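Proline dipeptidase (Streptococcus agalactiae, PDB 3OOO) probably hydrolyses dipeptides that end in proline as a manganese-dependent member of the peptidase M24B family, and is represented here by its N-terminal domain. Local coordinates at residues S23-V28 with C36-R41; N29-F34 with M43-Y48; P72-I77 with S88-F93; G112-T115 with H120-N123. All blocks are in the same frame, centred on the assembly; numbering follows the deposited sequence.

Contact 1 of 4, residues S23-V28 with C36-R41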
loop_
_atom_site.group_PDB
_atom_site.type_symbol
_atom_site.label_atom_id
_atom_site.label_comp_id
_atom_site.label_asym_id
_atom_site.label_seq_id
_atom_site.Cartn_x
_atom_site.Cartn_y
_atom_site.Cartn_z
ATOM N N SER A 23 -7.908 1.402 7.832
ATOM C CA SER A 23 -8.291 0.843 6.534
ATOM C C SER A 23 -8.197 -0.681 6.486
ATOM O O SER A 23 -8.799 -1.309 5.620
ATOM C CB SER A 23 -7.421 1.451 5.431
ATOM O OG SER A 23 -6.043 1.230 5.679
ATOM N N ASP A 24 -7.420 -1.268 7.392
ATOM C CA ASP A 24 -7.227 -2.715 7.407
ATOM C C ASP A 24 -8.524 -3.381 7.883
ATOM O O ASP A 24 -8.986 -3.096 8.986
ATOM C CB ASP A 24 -6.045 -3.052 8.333
ATOM C CG ASP A 24 -5.627 -4.515 8.279
ATOM O OD1 ASP A 24 -6.477 -5.406 8.096
ATOM O OD2 ASP A 24 -4.416 -4.779 8.449
ATOM N N PRO A 25 -9.125 -4.259 7.048
ATOM C CA PRO A 25 -10.364 -4.943 7.435
ATOM C C PRO A 25 -10.260 -5.644 8.794
ATOM O O PRO A 25 -11.217 -5.653 9.559
ATOM C CB PRO A 25 -10.560 -5.969 6.311
ATOM C CG PRO A 25 -9.914 -5.336 5.127
ATOM C CD PRO A 25 -8.705 -4.624 5.682
ATOM N N VAL A 26 -9.091 -6.201 9.092
ATOM C CA VAL A 26 -8.861 -6.864 10.373
ATOM C C VAL A 26 -8.885 -5.852 11.527
ATOM O O VAL A 26 -9.518 -6.092 12.559
ATOM C CB VAL A 26 -7.538 -7.671 10.352
ATOM C CG1 VAL A 26 -7.234 -8.270 11.717
ATOM C CG2 VAL A 26 -7.608 -8.768 9.295
ATOM N N THR A 27 -8.213 -4.717 11.334
ATOM C CA THR A 27 -8.172 -3.659 12.339
ATOM C C THR A 27 -9.560 -3.072 12.575
ATOM O O THR A 27 -9.992 -2.909 13.716
ATOM C CB THR A 27 -7.201 -2.533 11.936
ATOM O OG1 THR A 27 -5.906 -3.091 11.669
ATOM C CG2 THR A 27 -7.086 -1.499 13.055
ATOM N N VAL A 28 -10.258 -2.752 11.491
ATOM C CA VAL A 28 -11.601 -2.186 11.598
ATOM C C VAL A 28 -12.543 -3.146 12.332
ATOM O O VAL A 28 -13.326 -2.725 13.191
ATOM C CB VAL A 28 -12.145 -1.775 10.219
ATOM C CG1 VAL A 28 -13.609 -1.366 10.314
ATOM C CG2 VAL A 28 -11.293 -0.628 9.670
ATOM N N CYS A 36 -15.367 -5.937 6.666
ATOM C CA CYS A 36 -15.529 -5.791 5.226
ATOM C C CYS A 36 -14.150 -5.641 4.609
ATOM O O CYS A 36 -13.360 -4.806 5.049
ATOM C CB CYS A 36 -16.377 -4.559 4.892
ATOM S SG CYS A 36 -16.547 -4.226 3.115
ATOM N N ASP A 37 -13.845 -6.464 3.612
ATOM C CA ASP A 37 -12.677 -6.213 2.781
ATOM C C ASP A 37 -13.153 -5.689 1.433
ATOM O O ASP A 37 -13.646 -6.461 0.606
ATOM C CB ASP A 37 -11.802 -7.460 2.608
ATOM C CG ASP A 37 -10.474 -7.151 1.913
ATOM O OD1 ASP A 37 -10.323 -6.050 1.331
ATOM O OD2 ASP A 37 -9.564 -8.009 1.946
ATOM N N PRO A 38 -13.004 -4.375 1.202
ATOM C CA PRO A 38 -13.543 -3.777 -0.012
ATOM C C PRO A 38 -12.636 -3.965 -1.225
ATOM O O PRO A 38 -13.008 -3.572 -2.331
ATOM C CB PRO A 38 -13.601 -2.291 0.350
ATOM C CG PRO A 38 -12.413 -2.110 1.207
ATOM C CD PRO A 38 -12.359 -3.358 2.063
ATOM N N HIS A 39 -11.449 -4.535 -1.008
ATOM C CA HIS A 39 -10.451 -4.699 -2.069
ATOM C C HIS A 39 -10.138 -3.362 -2.764
ATOM O O HIS A 39 -9.599 -2.469 -2.110
ATOM C CB HIS A 39 -10.856 -5.834 -3.013
ATOM C CG HIS A 39 -10.763 -7.180 -2.374
ATOM N ND1 HIS A 39 -9.692 -8.026 -2.577
ATOM C CD2 HIS A 39 -11.578 -7.807 -1.495
ATOM C CE1 HIS A 39 -9.867 -9.127 -1.869
ATOM N NE2 HIS A 39 -11.000 -9.019 -1.199
ATOM N N GLU A 40 -10.484 -3.207 -4.044
ATOM C CA GLU A 40 -10.199 -1.966 -4.792
ATOM C C GLU A 40 -11.088 -0.797 -4.373
ATOM O O GLU A 40 -10.697 0.370 -4.507
ATOM C CB GLU A 40 -10.315 -2.185 -6.308
ATOM C CG GLU A 40 -9.871 -0.987 -7.163
ATOM C CD GLU A 40 -10.101 -1.200 -8.646
ATOM O OE1 GLU A 40 -9.770 -2.293 -9.148
ATOM O OE2 GLU A 40 -10.606 -0.271 -9.317
ATOM N N ARG A 41 -12.289 -1.113 -3.902
ATOM C CA ARG A 41 -13.211 -0.087 -3.424
ATOM C C ARG A 41 -12.730 0.439 -2.071
ATOM O O ARG A 41 -11.806 -0.111 -1.465
ATOM C CB ARG A 41 -14.638 -0.625 -3.324
ATOM C CG ARG A 41 -15.311 -0.871 -4.671
ATOM C CD ARG A 41 -16.802 -1.067 -4.464
ATOM N NE ARG A 41 -17.530 -1.385 -5.693
ATOM C CZ ARG A 41 -17.731 -2.619 -6.149
ATOM N NH1 ARG A 41 -17.241 -3.670 -5.500
ATOM N NH2 ARG A 41 -18.422 -2.796 -7.269
HETATM O O HOH W 1 -13.517 -4.461 8.546
#
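The ring of P25 lies against the backbone where C36 passes into D37, and it is the residue of 23-28 that makes every close approach to 36-41. CB of P25 comes to 3.3 Å from the carbonyl O of C36, and CG of the same ring sits 3.7 Å from CA of D37. The D37 side chain runs alongside the ring: with its CG anti to the backbone N (chi1 -172°), the carboxylate carbon also lies 3.7 Å from P25 CG. P38 touches more loosely, its CD 4.4 Å from P25 CG. The polar link is indirect, through a water that donates to P25 O (2.8 Å) and accepts from C36 N.

Each segment is shaped by an aspartate. D24 is the N-cap of helix 25-32, and its OD1 takes the N-H of V26 at 2.9 Å on the anti side of the carboxylate, somewhat out of plane. D37 OD1 is met by H39 N at 3.0 Å, from above the carboxylate plane with an N-H...O angle of 156°, which makes an Asx turn; the same oxygen stands over one face of the H39 ring, toward its rim. A type II' turn from P38 to R41 follows directly, closed by R41 N to P38 O, and the loop is tied down further by K109 NZ, which bonds the carbonyls of H39 and R41.

The evidence thus describes a capped helix start, with proline as the first helical residue, packed on the loop that leads from helix 25-32 back into strand 44-48 of the creatinase/prolidase N-terminal domain.

Contact 2 of 4, residues N29-F34 with M43-Y48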
loop_
_atom_site.group_PDB
_atom_site.type_symbol
_atom_site.label_atom_id
_atom_site.label_comp_id
_atom_site.label_asym_id
_atom_site.label_seq_id
_atom_site.Cartn_x
_atom_site.Cartn_y
_atom_site.Cartn_z
ATOM N N ASN A 29 -12.438 -4.436 12.020
ATOM C CA ASN A 29 -13.233 -5.449 12.705
ATOM C C ASN A 29 -12.886 -5.548 14.191
ATOM O O ASN A 29 -13.777 -5.667 15.029
ATOM C CB ASN A 29 -13.078 -6.807 12.018
ATOM C CG ASN A 29 -14.018 -7.856 12.579
ATOM O OD1 ASN A 29 -15.224 -7.636 12.693
ATOM N ND2 ASN A 29 -13.466 -9.014 12.921
ATOM N N TYR A 30 -11.593 -5.487 14.512
ATOM C CA TYR A 30 -11.137 -5.478 15.904
ATOM C C TYR A 30 -11.735 -4.296 16.672
ATOM O O TYR A 30 -12.138 -4.427 17.832
ATOM C CB TYR A 30 -9.603 -5.449 15.958
ATOM C CG TYR A 30 -9.021 -5.172 17.327
ATOM C CD1 TYR A 30 -8.982 -6.166 18.300
ATOM C CD2 TYR A 30 -8.501 -3.914 17.643
ATOM C CE1 TYR A 30 -8.446 -5.918 19.560
ATOM C CE2 TYR A 30 -7.962 -3.653 18.903
ATOM C CZ TYR A 30 -7.939 -4.662 19.854
ATOM O OH TYR A 30 -7.408 -4.418 21.103
ATOM N N LEU A 31 -11.806 -3.145 16.010
ATOM C CA LEU A 31 -12.277 -1.918 16.647
ATOM C C LEU A 31 -13.793 -1.767 16.724
ATOM O O LEU A 31 -14.286 -1.020 17.570
ATOM C CB LEU A 31 -11.682 -0.690 15.950
ATOM C CG LEU A 31 -10.169 -0.484 16.024
ATOM C CD1 LEU A 31 -9.771 0.704 15.155
ATOM C CD2 LEU A 31 -9.699 -0.294 17.464
ATOM N N THR A 32 -14.525 -2.451 15.842
ATOM C CA THR A 32 -15.960 -2.183 15.658
ATOM C C THR A 32 -16.872 -3.407 15.601
ATOM O O THR A 32 -18.082 -3.278 15.795
ATOM C CB THR A 32 -16.241 -1.377 14.361
ATOM O OG1 THR A 32 -15.980 -2.201 13.215
ATOM C CG2 THR A 32 -15.407 -0.095 14.297
ATOM N N GLY A 33 -16.311 -4.574 15.294
ATOM C CA GLY A 33 -17.109 -5.780 15.054
ATOM C C GLY A 33 -17.665 -5.892 13.643
ATOM O O GLY A 33 -18.377 -6.848 13.321
ATOM N N PHE A 34 -17.346 -4.909 12.801
ATOM C CA PHE A 34 -17.768 -4.904 11.405
ATOM C C PHE A 34 -16.596 -5.321 10.527
ATOM O O PHE A 34 -15.558 -4.650 10.524
ATOM C CB PHE A 34 -18.277 -3.506 11.011
ATOM C CG PHE A 34 -18.591 -3.352 9.541
ATOM C CD1 PHE A 34 -19.764 -3.877 8.998
ATOM C CD2 PHE A 34 -17.718 -2.662 8.700
ATOM C CE1 PHE A 34 -20.056 -3.733 7.642
ATOM C CE2 PHE A 34 -18.003 -2.507 7.340
ATOM C CZ PHE A 34 -19.176 -3.047 6.808
HETATM N N MSE A 43 -12.944 1.649 1.922
HETATM C CA MSE A 43 -13.370 1.435 3.294
HETATM C C MSE A 43 -12.428 2.347 4.175
HETATM O O MSE A 43 -11.240 2.032 4.134
HETATM C CB MSE A 43 -13.107 -0.093 3.623
HETATM C CG MSE A 43 -14.285 -1.077 4.121
HETATM SE SE MSE A 43 -14.417 -1.413 6.090
HETATM C CE MSE A 43 -12.645 -2.204 6.346
ATOM N N PHE A 44 -12.901 3.324 4.951
ATOM C CA PHE A 44 -12.061 3.988 5.943
ATOM C C PHE A 44 -12.866 4.232 7.197
ATOM O O PHE A 44 -14.038 4.624 7.130
ATOM C CB PHE A 44 -11.555 5.345 5.439
ATOM C CG PHE A 44 -10.695 5.265 4.206
ATOM C CD1 PHE A 44 -9.402 4.732 4.266
ATOM C CD2 PHE A 44 -11.178 5.723 2.989
ATOM C CE1 PHE A 44 -8.610 4.658 3.120
ATOM C CE2 PHE A 44 -10.398 5.650 1.838
ATOM C CZ PHE A 44 -9.108 5.118 1.902
ATOM N N LEU A 45 -12.221 4.033 8.341
ATOM C CA LEU A 45 -12.784 4.442 9.618
ATOM C C LEU A 45 -12.022 5.667 10.089
ATOM O O LEU A 45 -10.823 5.594 10.360
ATOM C CB LEU A 45 -12.663 3.313 10.642
ATOM C CG LEU A 45 -13.148 3.587 12.070
ATOM C CD1 LEU A 45 -14.650 3.845 12.115
ATOM C CD2 LEU A 45 -12.783 2.419 12.979
ATOM N N PHE A 46 -12.729 6.789 10.168
ATOM C CA PHE A 46 -12.136 8.060 10.558
ATOM C C PHE A 46 -12.360 8.293 12.039
ATOM O O PHE A 46 -13.496 8.419 12.486
ATOM C CB PHE A 46 -12.734 9.215 9.742
ATOM C CG PHE A 46 -12.499 9.097 8.260
ATOM C CD1 PHE A 46 -11.276 9.473 7.704
ATOM C CD2 PHE A 46 -13.496 8.611 7.417
ATOM C CE1 PHE A 46 -11.052 9.362 6.332
ATOM C CE2 PHE A 46 -13.281 8.498 6.040
ATOM C CZ PHE A 46 -12.059 8.874 5.497
ATOM N N VAL A 47 -11.262 8.329 12.787
ATOM C CA VAL A 47 -11.307 8.518 14.235
ATOM C C VAL A 47 -10.739 9.896 14.555
ATOM O O VAL A 47 -9.531 10.122 14.493
ATOM C CB VAL A 47 -10.534 7.402 14.975
ATOM C CG1 VAL A 47 -10.570 7.632 16.494
ATOM C CG2 VAL A 47 -11.111 6.035 14.621
ATOM N N TYR A 48 -11.642 10.829 14.855
ATOM C CA TYR A 48 -11.273 12.188 15.222
ATOM C C TYR A 48 -10.958 12.261 16.703
ATOM O O TYR A 48 -11.421 11.435 17.481
ATOM C CB TYR A 48 -12.413 13.154 14.922
ATOM C CG TYR A 48 -12.570 13.530 13.470
ATOM C CD1 TYR A 48 -11.767 14.515 12.894
ATOM C CD2 TYR A 48 -13.552 12.931 12.681
ATOM C CE1 TYR A 48 -11.925 14.880 11.555
ATOM C CE2 TYR A 48 -13.715 13.285 11.350
ATOM C CZ TYR A 48 -12.903 14.256 10.795
ATOM O OH TYR A 48 -13.076 14.605 9.474
#
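The selenium of M43, a selenomethionine, meets the edge of the F34 ring rather than its face. In the conformer described, SE is 4.0 Å from F34 CE2 and 5.2 Å from the ring centroid, 79° off the ring normal, so it lies near the ring plane: a Met-aromatic contact of the edge type. The two side chains slide past each other in opposite directions, the M43 chain bent at both chi2 and chi3. A second deposited conformer of M43 makes the exact position of SE less certain.

Farther along, one methyl of L45 serves two partners. L45 CD2 faces T32 CG2 tip to tip at 3.9 Å, and lies 4.1 Å from L31 CD1, where the two leucines cross obliquely. T32 can offer its methyl to the sheet because its hydroxyl occupies the crowded position between backbone N and carbonyl carbon (chi1 69°). That hydroxyl turns back to its own helix, donating to V28 O one turn earlier, and accepts from F34 N at 3.1 Å, an ST turn that steers the chain as it leaves the helix.

L55 of the adjoining strand touches both F34 and L45, V57 also touches F34, and L31 packs on I8 of helix 3-14. These contacts, with L31 and T32 on L45, place helix 25-32 and its exit against the mixed sheet at strands 44-48 and 54-58, the apolar helix-on-sheet packing of an alpha/beta domain.

Contact 3 of 4, residues P72-I77 with S88-F93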
loop_
_atom_site.group_PDB
_atom_site.type_symbol
_atom_site.label_atom_id
_atom_site.label_comp_id
_atom_site.label_asym_id
_atom_site.label_seq_id
_atom_site.Cartn_x
_atom_site.Cartn_y
_atom_site.Cartn_z
ATOM N N PRO A 72 -21.813 7.581 12.974
ATOM C CA PRO A 72 -22.201 7.853 11.582
ATOM C C PRO A 72 -21.522 6.979 10.531
ATOM O O PRO A 72 -20.333 6.664 10.636
ATOM C CB PRO A 72 -21.812 9.319 11.386
ATOM C CG PRO A 72 -21.906 9.899 12.759
ATOM C CD PRO A 72 -21.393 8.820 13.661
ATOM N N VAL A 73 -22.309 6.591 9.532
ATOM C CA VAL A 73 -21.842 5.798 8.407
ATOM C C VAL A 73 -22.283 6.492 7.126
ATOM O O VAL A 73 -23.412 6.976 7.037
ATOM C CB VAL A 73 -22.457 4.374 8.420
ATOM C CG1 VAL A 73 -22.030 3.566 7.189
ATOM C CG2 VAL A 73 -22.085 3.626 9.692
ATOM N N PHE A 74 -21.390 6.566 6.144
ATOM C CA PHE A 74 -21.791 6.997 4.806
ATOM C C PHE A 74 -21.089 6.169 3.743
ATOM O O PHE A 74 -20.163 5.421 4.040
ATOM C CB PHE A 74 -21.640 8.519 4.600
ATOM C CG PHE A 74 -20.219 9.008 4.497
ATOM C CD1 PHE A 74 -19.754 9.568 3.301
ATOM C CD2 PHE A 74 -19.358 8.959 5.590
ATOM C CE1 PHE A 74 -18.448 10.051 3.187
ATOM C CE2 PHE A 74 -18.038 9.429 5.482
ATOM C CZ PHE A 74 -17.590 9.984 4.283
ATOM N N GLY A 75 -21.561 6.287 2.510
ATOM C CA GLY A 75 -21.049 5.454 1.444
ATOM C C GLY A 75 -21.080 6.116 0.092
ATOM O O GLY A 75 -21.499 7.270 -0.049
ATOM N N TYR A 76 -20.633 5.366 -0.907
ATOM C CA TYR A 76 -20.596 5.847 -2.277
ATOM C C TYR A 76 -20.943 4.723 -3.243
ATOM O O TYR A 76 -20.555 3.578 -3.035
ATOM C CB TYR A 76 -19.220 6.447 -2.601
ATOM C CG TYR A 76 -18.122 5.430 -2.856
ATOM C CD1 TYR A 76 -17.579 5.273 -4.130
ATOM C CD2 TYR A 76 -17.637 4.620 -1.829
ATOM C CE1 TYR A 76 -16.570 4.341 -4.376
ATOM C CE2 TYR A 76 -16.632 3.687 -2.062
ATOM C CZ TYR A 76 -16.108 3.554 -3.334
ATOM O OH TYR A 76 -15.121 2.632 -3.560
ATOM N N ILE A 77 -21.705 5.065 -4.279
ATOM C CA ILE A 77 -21.979 4.138 -5.372
ATOM C C ILE A 77 -20.853 4.234 -6.402
ATOM O O ILE A 77 -20.032 5.155 -6.358
ATOM C CB ILE A 77 -23.381 4.354 -6.014
ATOM C CG1 ILE A 77 -23.517 5.747 -6.641
ATOM C CG2 ILE A 77 -24.488 4.104 -4.990
ATOM C CD1 ILE A 77 -24.778 5.896 -7.508
ATOM N N SER A 88 -16.657 16.028 0.793
ATOM C CA SER A 88 -17.910 16.768 0.921
ATOM C C SER A 88 -18.706 16.370 2.158
ATOM O O SER A 88 -19.641 17.073 2.555
ATOM C CB SER A 88 -18.774 16.580 -0.330
ATOM O OG SER A 88 -18.117 17.065 -1.487
ATOM N N ASN A 89 -18.348 15.244 2.768
ATOM C CA ASN A 89 -19.125 14.738 3.901
ATOM C C ASN A 89 -18.476 14.760 5.273
ATOM O O ASN A 89 -19.171 14.926 6.273
ATOM C CB ASN A 89 -19.669 13.349 3.590
ATOM C CG ASN A 89 -20.829 13.401 2.634
ATOM O OD1 ASN A 89 -21.973 13.572 3.047
ATOM N ND2 ASN A 89 -20.543 13.275 1.343
ATOM N N LEU A 90 -17.161 14.589 5.343
ATOM C CA LEU A 90 -16.485 14.703 6.635
ATOM C C LEU A 90 -16.618 16.125 7.188
ATOM O O LEU A 90 -16.641 17.087 6.419
ATOM C CB LEU A 90 -15.021 14.271 6.544
ATOM C CG LEU A 90 -14.767 12.776 6.321
ATOM C CD1 LEU A 90 -13.270 12.515 6.419
ATOM C CD2 LEU A 90 -15.541 11.875 7.290
ATOM N N PRO A 91 -16.745 16.253 8.521
ATOM C CA PRO A 91 -17.022 17.553 9.139
ATOM C C PRO A 91 -15.809 18.458 9.308
ATOM O O PRO A 91 -15.978 19.667 9.482
ATOM C CB PRO A 91 -17.581 17.165 10.508
ATOM C CG PRO A 91 -16.897 15.875 10.825
ATOM C CD PRO A 91 -16.800 15.158 9.510
ATOM N N SER A 92 -14.603 17.895 9.267
ATOM C CA SER A 92 -13.391 18.678 9.526
ATOM C C SER A 92 -12.183 18.197 8.735
ATOM O O SER A 92 -11.962 16.994 8.587
ATOM C CB SER A 92 -13.058 18.689 11.023
ATOM O OG SER A 92 -11.845 19.388 11.262
ATOM N N PHE A 93 -11.405 19.157 8.239
ATOM C CA PHE A 93 -10.170 18.876 7.506
ATOM C C PHE A 93 -9.003 19.716 8.009
ATOM O O PHE A 93 -7.899 19.639 7.464
ATOM C CB PHE A 93 -10.371 19.084 6.002
ATOM C CG PHE A 93 -11.516 18.304 5.441
ATOM C CD1 PHE A 93 -11.353 16.973 5.074
ATOM C CD2 PHE A 93 -12.767 18.891 5.304
ATOM C CE1 PHE A 93 -12.419 16.243 4.566
ATOM C CE2 PHE A 93 -13.838 18.170 4.800
ATOM C CZ PHE A 93 -13.662 16.843 4.430
#
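F74 of strand 73-76 and N89 at the end of helix 82-89 mark the nearest backbone approach, 8.2 Å between CA atoms, so the gap is bridged by side chains. The F74 ring does most of the bridging. Its CG takes the place between backbone N and carbonyl carbon (chi1 72°), and the ring receives N89 CB over one face: CB is 4.0 Å from the ring centroid and 30° off the normal, a CH-pi contact, with the shortest atom pair CB to CE1 at 3.5 Å. The N89 amide plane is inclined by 33° to the ring. Its ND2 has a partner on its own helix, the carbonyl O of K85, and this bond helps to fix the rotation of the amide beside the ring.

L90 reaches F74 from a different direction, its side chain crossing that of F74 at about a right angle, with CD2 3.9 Å from CE2. L90 also packs on I54, F46 and Y48, so it joins the ring to side chains of strands 44-48 and 54-58, while F56 meets the F74 ring with planes at about 45°.

This is helix-on-sheet packing at an outermost strand of the chain's mixed sheet: the end of helix 82-89 folds back over the strand that precedes it.

Contact 4 of 4, residues G112-T115 with H120-N123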
loop_
_atom_site.group_PDB
_atom_site.type_symbol
_atom_site.label_atom_id
_atom_site.label_comp_id
_atom_site.label_asym_id
_atom_site.label_seq_id
_atom_site.Cartn_x
_atom_site.Cartn_y
_atom_site.Cartn_z
ATOM N N GLY A 112 -4.981 8.946 -2.660
ATOM C CA GLY A 112 -6.360 9.423 -2.554
ATOM C C GLY A 112 -6.597 10.221 -1.284
ATOM O O GLY A 112 -7.153 11.318 -1.323
ATOM N N LEU A 113 -6.169 9.677 -0.149
ATOM C CA LEU A 113 -6.338 10.374 1.131
ATOM C C LEU A 113 -5.605 11.714 1.154
ATOM O O LEU A 113 -6.079 12.678 1.762
ATOM C CB LEU A 113 -5.885 9.500 2.301
ATOM C CG LEU A 113 -6.775 8.288 2.633
ATOM C CD1 LEU A 113 -6.128 7.406 3.679
ATOM C CD2 LEU A 113 -8.152 8.735 3.115
ATOM N N GLN A 114 -4.456 11.770 0.484
ATOM C CA GLN A 114 -3.686 13.012 0.401
ATOM C C GLN A 114 -4.404 14.121 -0.370
ATOM O O GLN A 114 -4.130 15.302 -0.144
ATOM C CB GLN A 114 -2.296 12.753 -0.180
ATOM C CG GLN A 114 -1.385 11.993 0.772
ATOM C CD GLN A 114 -0.024 11.698 0.173
ATOM O OE1 GLN A 114 0.113 10.853 -0.711
ATOM N NE2 GLN A 114 0.995 12.385 0.671
ATOM N N THR A 115 -5.328 13.754 -1.260
ATOM C CA THR A 115 -6.139 14.757 -1.970
ATOM C C THR A 115 -7.212 15.358 -1.065
ATOM O O THR A 115 -7.749 16.433 -1.355
ATOM C CB THR A 115 -6.822 14.208 -3.259
ATOM O OG1 THR A 115 -7.879 13.295 -2.916
ATOM C CG2 THR A 115 -5.805 13.527 -4.176
ATOM N N HIS A 120 0.535 16.087 7.294
ATOM C CA HIS A 120 1.554 15.055 7.239
ATOM C C HIS A 120 0.974 13.732 7.726
ATOM O O HIS A 120 0.394 13.654 8.809
ATOM C CB HIS A 120 2.776 15.448 8.072
ATOM C CG HIS A 120 3.855 14.408 8.088
ATOM N ND1 HIS A 120 4.542 14.030 6.954
ATOM C CD2 HIS A 120 4.361 13.663 9.100
ATOM C CE1 HIS A 120 5.424 13.097 7.267
ATOM N NE2 HIS A 120 5.336 12.859 8.563
ATOM N N PHE A 121 1.127 12.697 6.910
ATOM C CA PHE A 121 0.703 11.360 7.287
ATOM C C PHE A 121 1.859 10.583 7.880
ATOM O O PHE A 121 2.981 10.620 7.361
ATOM C CB PHE A 121 0.179 10.594 6.072
ATOM C CG PHE A 121 -1.204 10.989 5.644
ATOM C CD1 PHE A 121 -2.287 10.149 5.898
ATOM C CD2 PHE A 121 -1.425 12.182 4.966
ATOM C CE1 PHE A 121 -3.571 10.503 5.492
ATOM C CE2 PHE A 121 -2.706 12.546 4.559
ATOM C CZ PHE A 121 -3.782 11.701 4.824
ATOM N N GLU A 122 1.584 9.871 8.966
ATOM C CA GLU A 122 2.537 8.903 9.487
ATOM C C GLU A 122 1.841 7.614 9.903
ATOM O O GLU A 122 0.611 7.572 10.048
ATOM C CB GLU A 122 3.386 9.489 10.621
ATOM C CG GLU A 122 2.632 9.930 11.853
ATOM C CD GLU A 122 3.551 10.556 12.891
ATOM O OE1 GLU A 122 4.299 11.496 12.541
ATOM O OE2 GLU A 122 3.524 10.110 14.056
ATOM N N ASN A 123 2.636 6.564 10.084
ATOM C CA ASN A 123 2.127 5.271 10.508
ATOM C C ASN A 123 1.563 5.346 11.919
ATOM O O ASN A 123 1.900 6.259 12.685
ATOM C CB ASN A 123 3.235 4.215 10.434
ATOM C CG ASN A 123 2.717 2.800 10.611
ATOM O OD1 ASN A 123 1.616 2.461 10.174
ATOM N ND2 ASN A 123 3.515 1.963 11.261
#
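F121 closes the beta-alpha-beta unit of strand 97-100, helix 107-116 and strand 120-123 by reaching from the last strand to L113 and Q114 on the helix. The ring tip does the touching. F121 CZ lies 4.0 Å from L113 CB and equally far from the carbonyl O of L113, while CE1 adds a 4.1 Å approach to the same CB. Next to CZ, ring atom CE2 is 4.0 Å from Q114 CG, whose chain runs on extended from there, with the amide plane 75° from the ring. The helix thus offers a backbone carbonyl and the two inner carbons of neighbouring side chains, with L113 O and Q114 CG approaching the ring obliquely.

The backbones stay apart, Q114 CA being 8.3 Å from F121 CA, and the phenyl group spans that distance because its CG is anti to the carbonyl carbon (chi1 -77°). V98 and F102 pack beside F121. L113 in turn rests on L105 and on W83, which links this unit to helix 82-89, the helix before it in the chain.

A further layer sets the strand itself: H120 and E122 make backbone bonds to S96, V98 and A100, as expected of parallel pairing with strand 97-100, and alternation along the strand directs F121 to the helix while H120 points away. On the helix, G112 O accepts twice from T115, from its N at 3.0 Å and, in the carbonyl plane on a lone pair, from its OG1 at 2.6 Å.

Overall arrangement
Contacts 1 and 2 are interleaved along the chain: both use helix 25-32, contact 1 pairing it with the following loop and contact 2 with strand 44-48. Their centres are 9 Å apart, and V28 CG1 lies 3.8 Å from F34 O. Contact 3 comes next and contact 4 last. Contacts 2, 3 and 4 all reach the same mixed sheet, contact 2 at inner strand 44-48, contacts 3 and 4 at its outermost strands, 73-76 and 120-123. Contact 2 touches both, through the probable hydrogen bond between Y48 OH and S92 O and through F44 against L113. Contacts 3 and 4, centres about 17 Å apart, do not meet. Contacts 2, 3 and 4 pack helices or their ends on one sheet, while contact 1 holds the start of helix 25-32 to the loop that follows it.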